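Local coordinates for actin-related protein 8 (Homo sapiens, PDB 4FO0) that is a component of the chromatin-remodelling INO80 complex, binds ATP with only low basal ATPase activity, does not polymerise, and is required to recruit INO80 to sites of DNA damage, at residues T95-V100 and L322-S327; K499-I504 and K527-F532. One frame throughout, in Å; residues are numbered along the deposited sequence.

Overall arrangement
Both interactions join loops or helix ends of the actin fold in this single chain, and both lie well out from its middle: the centre of interaction 1 is about 28 Å, and that of interaction 2 about 26 Å, from the centre of the chain. Their centres are about 27 Å apart and their nearest atoms about 11 Å, so they do not touch; helix 516-527, met by Leu322 of the first, leads directly into the 527-532 turn of the second. Interaction 1 is polar, one arginine against backbone carbonyls, whereas interaction 2 is apolar, built round one tyrosine ring. Both lie away from the known ATP-binding residues; in interaction 1 the side chain of Ile326 is about 13 Å from the ATP.

Interaction 1 (T95-V100 and L322-S327); sequences TRRIPV and LDQDIS
Arg97 reaches across to Gln324, Ile326 and Ser327 with its guanidinium group and meets mainly backbone oxygens there. Asp323 opens a type I beta turn that runs to Ile326; its own carbonyl receives Ile326 N, while Asp323 OD1 accepts Asp325 N at 2.8 Å from above the carboxylate plane, an Asx turn that probably helps fix the shape of the loop. Gln324 contributes its carbonyl, and Arg97 NH1 lies 2.8 Å from Gln324 O in a bent, weak hydrogen bond. The Gln324 side chain folds back at chi2 (-65°), which brings NE2 within 3.9 Å of Arg97 CD, the guanidinium and amide planes standing 54° apart. Ile326 supplies the second carbonyl: Arg97 NH1 bonds to Ile326 O at 2.9 Å, approaching from above the carbonyl plane, and NH2 adds a weak bond to the same oxygen. Ser327 then lays CB over one face of the guanidinium, 3.8 Å from Arg97 CZ, while a water links Ser327 OG to Ile98 N. Arg97 gets this far because CG is anti to the backbone N (chi1 -174°) and the chain stays extended to NE. The charge itself is paired outside the loop, by a salt bridge from NH2 to Asp352, whose other carboxylate oxygen accepts Val100 N; Leu355 of helix 353-359 also touches Arg97. A type I beta turn with an Asx turn at its first residue thus presents carbonyls to a buried arginine, tying the loop between helices 71-88 and 102-109 to the loop before strand 330-336 in the actin fold.

Interaction 2 (K499-I504 and K527-F532); sequences KMYSSI and KMPPSF
Tyr501, near the end of helix 494-502, pushes its ring against Met528, Pro529 and Phe532 in the turn that links two helices. Its CB points to the 527-532 segment and carries the ring there. Over one face sits the methyl of Met528: CE is 3.4 Å from Tyr501 CD1 and makes a CH-pi contact 29° off the ring normal. Met528 reaches there with CG between its backbone N and carbonyl carbon, an extended chi2 and a bend at chi3 (-60°) that turns the methyl in; SD stays oblique to the ring, in a Met-aromatic contact. Farther out, Pro529 lies by the phenol end, with CG 3.4 Å from Tyr501 OH and CD 3.8 Å from Tyr501 CE1. Phe532 offers a ring face to Tyr501 CE2, which lies 3.7 Å from Phe532 CG and is displaced toward the ring's rim; the two planes make 35°, an oblique aromatic pair. No hydrogen bond crosses this contact. Pro529 is the N-cap of helix 530-535, whose Phe532 also touches Asp494 and Lys497 on helix 494-502. Helix 480-489 adds Ile488 against Tyr501 and Leu485 against Met528, so the tyrosine links the end of helix 494-502 to the turn between helices 516-527 and 530-535, beside strand 503-507 and its parallel neighbour 540-542.

Interaction 1 (T95-V100 and L322-S327)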
# COMPACT_ATOMS: atom_id res chain seq x y z
N THR A 95 -8.27 16.75 -29.82
CA THR A 95 -9.15 17.80 -29.32
C THR A 95 -9.02 17.97 -27.82
O THR A 95 -8.42 17.13 -27.14
CB THR A 95 -10.61 17.50 -29.65
OG1 THR A 95 -11.09 16.43 -28.81
CG2 THR A 95 -10.75 17.10 -31.11
N ARG A 96 -9.59 19.06 -27.30
CA ARG A 96 -9.70 19.22 -25.85
C ARG A 96 -10.73 18.28 -25.24
O ARG A 96 -11.76 17.94 -25.85
CB ARG A 96 -10.11 20.64 -25.48
CG ARG A 96 -9.09 21.68 -25.82
CD ARG A 96 -7.95 21.71 -24.86
NE ARG A 96 -7.01 22.75 -25.25
CZ ARG A 96 -5.83 22.93 -24.69
NH1 ARG A 96 -5.43 22.15 -23.70
NH2 ARG A 96 -5.04 23.90 -25.12
N ARG A 97 -10.46 17.88 -24.00
CA ARG A 97 -11.40 17.09 -23.22
C ARG A 97 -12.45 18.02 -22.62
O ARG A 97 -12.15 18.92 -21.83
CB ARG A 97 -10.63 16.35 -22.12
CG ARG A 97 -11.45 15.38 -21.31
CD ARG A 97 -10.86 15.31 -19.93
NE ARG A 97 -11.77 14.71 -18.96
CZ ARG A 97 -11.89 13.40 -18.79
NH1 ARG A 97 -11.16 12.56 -19.53
NH2 ARG A 97 -12.73 12.92 -17.90
N ILE A 98 -13.70 17.83 -23.02
CA ILE A 98 -14.78 18.70 -22.56
C ILE A 98 -15.19 18.34 -21.13
O ILE A 98 -15.67 17.24 -20.86
CB ILE A 98 -16.00 18.58 -23.51
CG1 ILE A 98 -15.63 19.02 -24.92
CG2 ILE A 98 -17.17 19.43 -23.03
CD1 ILE A 98 -16.70 18.68 -25.93
N PRO A 99 -15.01 19.28 -20.21
CA PRO A 99 -15.38 18.99 -18.82
C PRO A 99 -16.89 18.84 -18.66
O PRO A 99 -17.65 19.46 -19.41
CB PRO A 99 -14.89 20.24 -18.07
CG PRO A 99 -14.92 21.32 -19.09
CD PRO A 99 -14.54 20.66 -20.40
N VAL A 100 -17.32 18.03 -17.69
CA VAL A 100 -18.74 17.86 -17.39
C VAL A 100 -19.00 18.32 -15.97
O VAL A 100 -18.14 18.20 -15.11
CB VAL A 100 -19.17 16.40 -17.52
CG1 VAL A 100 -19.20 16.00 -19.00
CG2 VAL A 100 -18.24 15.51 -16.72
N LEU A 322 -6.94 6.58 -15.24
CA LEU A 322 -6.06 7.65 -15.70
C LEU A 322 -6.02 7.73 -17.23
O LEU A 322 -4.96 7.85 -17.85
CB LEU A 322 -4.65 7.48 -15.15
CG LEU A 322 -4.48 7.72 -13.66
CD1 LEU A 322 -3.15 7.15 -13.17
CD2 LEU A 322 -4.55 9.20 -13.37
N ASP A 323 -7.20 7.65 -17.84
CA ASP A 323 -7.32 7.64 -19.29
C ASP A 323 -8.02 8.92 -19.81
O ASP A 323 -9.22 9.10 -19.60
CB ASP A 323 -8.10 6.38 -19.68
CG ASP A 323 -8.26 6.21 -21.18
OD1 ASP A 323 -7.90 7.14 -21.94
OD2 ASP A 323 -8.79 5.15 -21.60
N GLN A 324 -7.28 9.80 -20.49
CA GLN A 324 -7.87 11.04 -21.02
C GLN A 324 -9.09 10.78 -21.88
O GLN A 324 -10.02 11.59 -21.92
CB GLN A 324 -6.87 11.82 -21.87
CG GLN A 324 -5.91 12.67 -21.10
CD GLN A 324 -6.59 13.80 -20.35
OE1 GLN A 324 -6.54 13.86 -19.12
NE2 GLN A 324 -7.21 14.73 -21.09
N ASP A 325 -9.08 9.65 -22.56
CA ASP A 325 -10.07 9.39 -23.60
C ASP A 325 -11.43 8.93 -23.09
O ASP A 325 -12.41 8.93 -23.83
CB ASP A 325 -9.49 8.43 -24.64
CG ASP A 325 -8.24 8.98 -25.30
OD1 ASP A 325 -8.16 10.21 -25.52
OD2 ASP A 325 -7.32 8.18 -25.59
N ILE A 326 -11.48 8.56 -21.81
CA ILE A 326 -12.74 8.27 -21.15
C ILE A 326 -13.28 9.58 -20.59
O ILE A 326 -12.71 10.13 -19.64
CB ILE A 326 -12.56 7.28 -19.97
CG1 ILE A 326 -12.01 5.94 -20.46
CG2 ILE A 326 -13.87 7.04 -19.24
CD1 ILE A 326 -11.83 4.95 -19.32
N SER A 327 -14.35 10.09 -21.16
CA SER A 327 -14.83 11.41 -20.77
C SER A 327 -16.34 11.48 -20.84
O SER A 327 -16.99 10.54 -21.30
CB SER A 327 -14.23 12.47 -21.70
OG SER A 327 -14.70 12.30 -23.03
O HOH W 1 -14.67 15.16 -24.50

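Interaction 2 (K499-I504 and K527-F532)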
# COMPACT_ATOMS: atom_id res chain seq x y z
N LYS A 499 20.29 5.07 -17.06
CA LYS A 499 19.65 3.80 -16.75
C LYS A 499 18.32 3.98 -16.03
O LYS A 499 17.35 3.30 -16.34
CB LYS A 499 20.59 2.91 -15.94
CG LYS A 499 21.83 2.49 -16.73
CD LYS A 499 22.54 1.28 -16.12
CE LYS A 499 23.26 1.63 -14.82
NZ LYS A 499 23.76 0.40 -14.13
N MET A 500 18.28 4.92 -15.09
CA MET A 500 17.07 5.19 -14.30
C MET A 500 15.93 5.80 -15.11
O MET A 500 14.79 5.33 -15.01
CB MET A 500 17.40 6.09 -13.11
CG MET A 500 18.45 5.52 -12.16
SD MET A 500 18.14 3.79 -11.74
CE MET A 500 19.60 3.35 -10.82
N TYR A 501 16.21 6.85 -15.89
CA TYR A 501 15.16 7.46 -16.72
C TYR A 501 14.62 6.41 -17.67
O TYR A 501 13.42 6.38 -17.94
CB TYR A 501 15.67 8.64 -17.55
CG TYR A 501 16.03 9.88 -16.77
CD1 TYR A 501 15.06 10.68 -16.19
CD2 TYR A 501 17.36 10.26 -16.62
CE1 TYR A 501 15.40 11.82 -15.47
CE2 TYR A 501 17.71 11.39 -15.91
CZ TYR A 501 16.73 12.17 -15.33
OH TYR A 501 17.10 13.30 -14.62
N SER A 502 15.47 5.51 -18.08
CA SER A 502 15.12 4.59 -19.11
C SER A 502 14.26 3.47 -18.57
O SER A 502 13.63 2.76 -19.30
CB SER A 502 16.41 4.08 -19.74
OG SER A 502 16.48 2.69 -19.70
N SER A 503 14.25 3.32 -17.26
CA SER A 503 13.50 2.25 -16.61
C SER A 503 12.88 2.67 -15.29
O SER A 503 13.57 2.77 -14.27
CB SER A 503 14.42 1.05 -16.39
OG SER A 503 13.73 0.00 -15.73
N ILE A 504 11.57 2.89 -15.30
CA ILE A 504 10.84 3.18 -14.07
C ILE A 504 9.81 2.08 -13.76
O ILE A 504 8.83 1.89 -14.48
CB ILE A 504 10.15 4.54 -14.14
CG1 ILE A 504 11.19 5.63 -14.39
CG2 ILE A 504 9.40 4.81 -12.86
CD1 ILE A 504 10.71 6.75 -15.30
N LYS A 527 8.25 16.19 -18.45
CA LYS A 527 8.78 16.81 -17.24
C LYS A 527 10.29 16.60 -17.06
O LYS A 527 10.95 17.40 -16.41
CB LYS A 527 8.07 16.27 -15.99
CG LYS A 527 6.96 17.14 -15.44
CD LYS A 527 5.78 17.19 -16.38
CE LYS A 527 4.66 18.03 -15.80
NZ LYS A 527 3.44 17.93 -16.66
N MET A 528 10.83 15.52 -17.62
CA MET A 528 12.24 15.21 -17.41
C MET A 528 13.13 16.23 -18.09
O MET A 528 12.66 16.97 -18.95
CB MET A 528 12.58 13.81 -17.91
CG MET A 528 12.45 13.65 -19.41
SD MET A 528 12.92 11.99 -19.93
CE MET A 528 14.61 11.99 -19.34
N PRO A 529 14.41 16.27 -17.69
CA PRO A 529 15.44 17.16 -18.26
C PRO A 529 15.64 16.84 -19.74
O PRO A 529 15.95 15.69 -20.07
CB PRO A 529 16.70 16.80 -17.48
CG PRO A 529 16.23 16.09 -16.26
CD PRO A 529 14.98 15.37 -16.68
N PRO A 530 15.49 17.85 -20.61
CA PRO A 530 15.38 17.64 -22.06
C PRO A 530 16.69 17.14 -22.63
O PRO A 530 16.70 16.42 -23.64
CB PRO A 530 15.07 19.05 -22.60
CG PRO A 530 14.83 19.91 -21.38
CD PRO A 530 15.59 19.28 -20.28
N SER A 531 17.80 17.50 -21.97
CA SER A 531 19.11 16.99 -22.34
C SER A 531 19.15 15.46 -22.31
O SER A 531 19.66 14.83 -23.24
CB SER A 531 20.18 17.57 -21.41
OG SER A 531 20.65 16.58 -20.51
N PHE A 532 18.60 14.87 -21.25
CA PHE A 532 18.56 13.41 -21.10
C PHE A 532 17.52 12.77 -22.00
O PHE A 532 17.70 11.66 -22.50
CB PHE A 532 18.28 13.01 -19.65
CG PHE A 532 19.50 13.02 -18.77
CD1 PHE A 532 20.39 11.95 -18.80
CD2 PHE A 532 19.75 14.09 -17.92
CE1 PHE A 532 21.53 11.95 -17.98
CE2 PHE A 532 20.89 14.10 -17.10
CZ PHE A 532 21.78 13.02 -17.13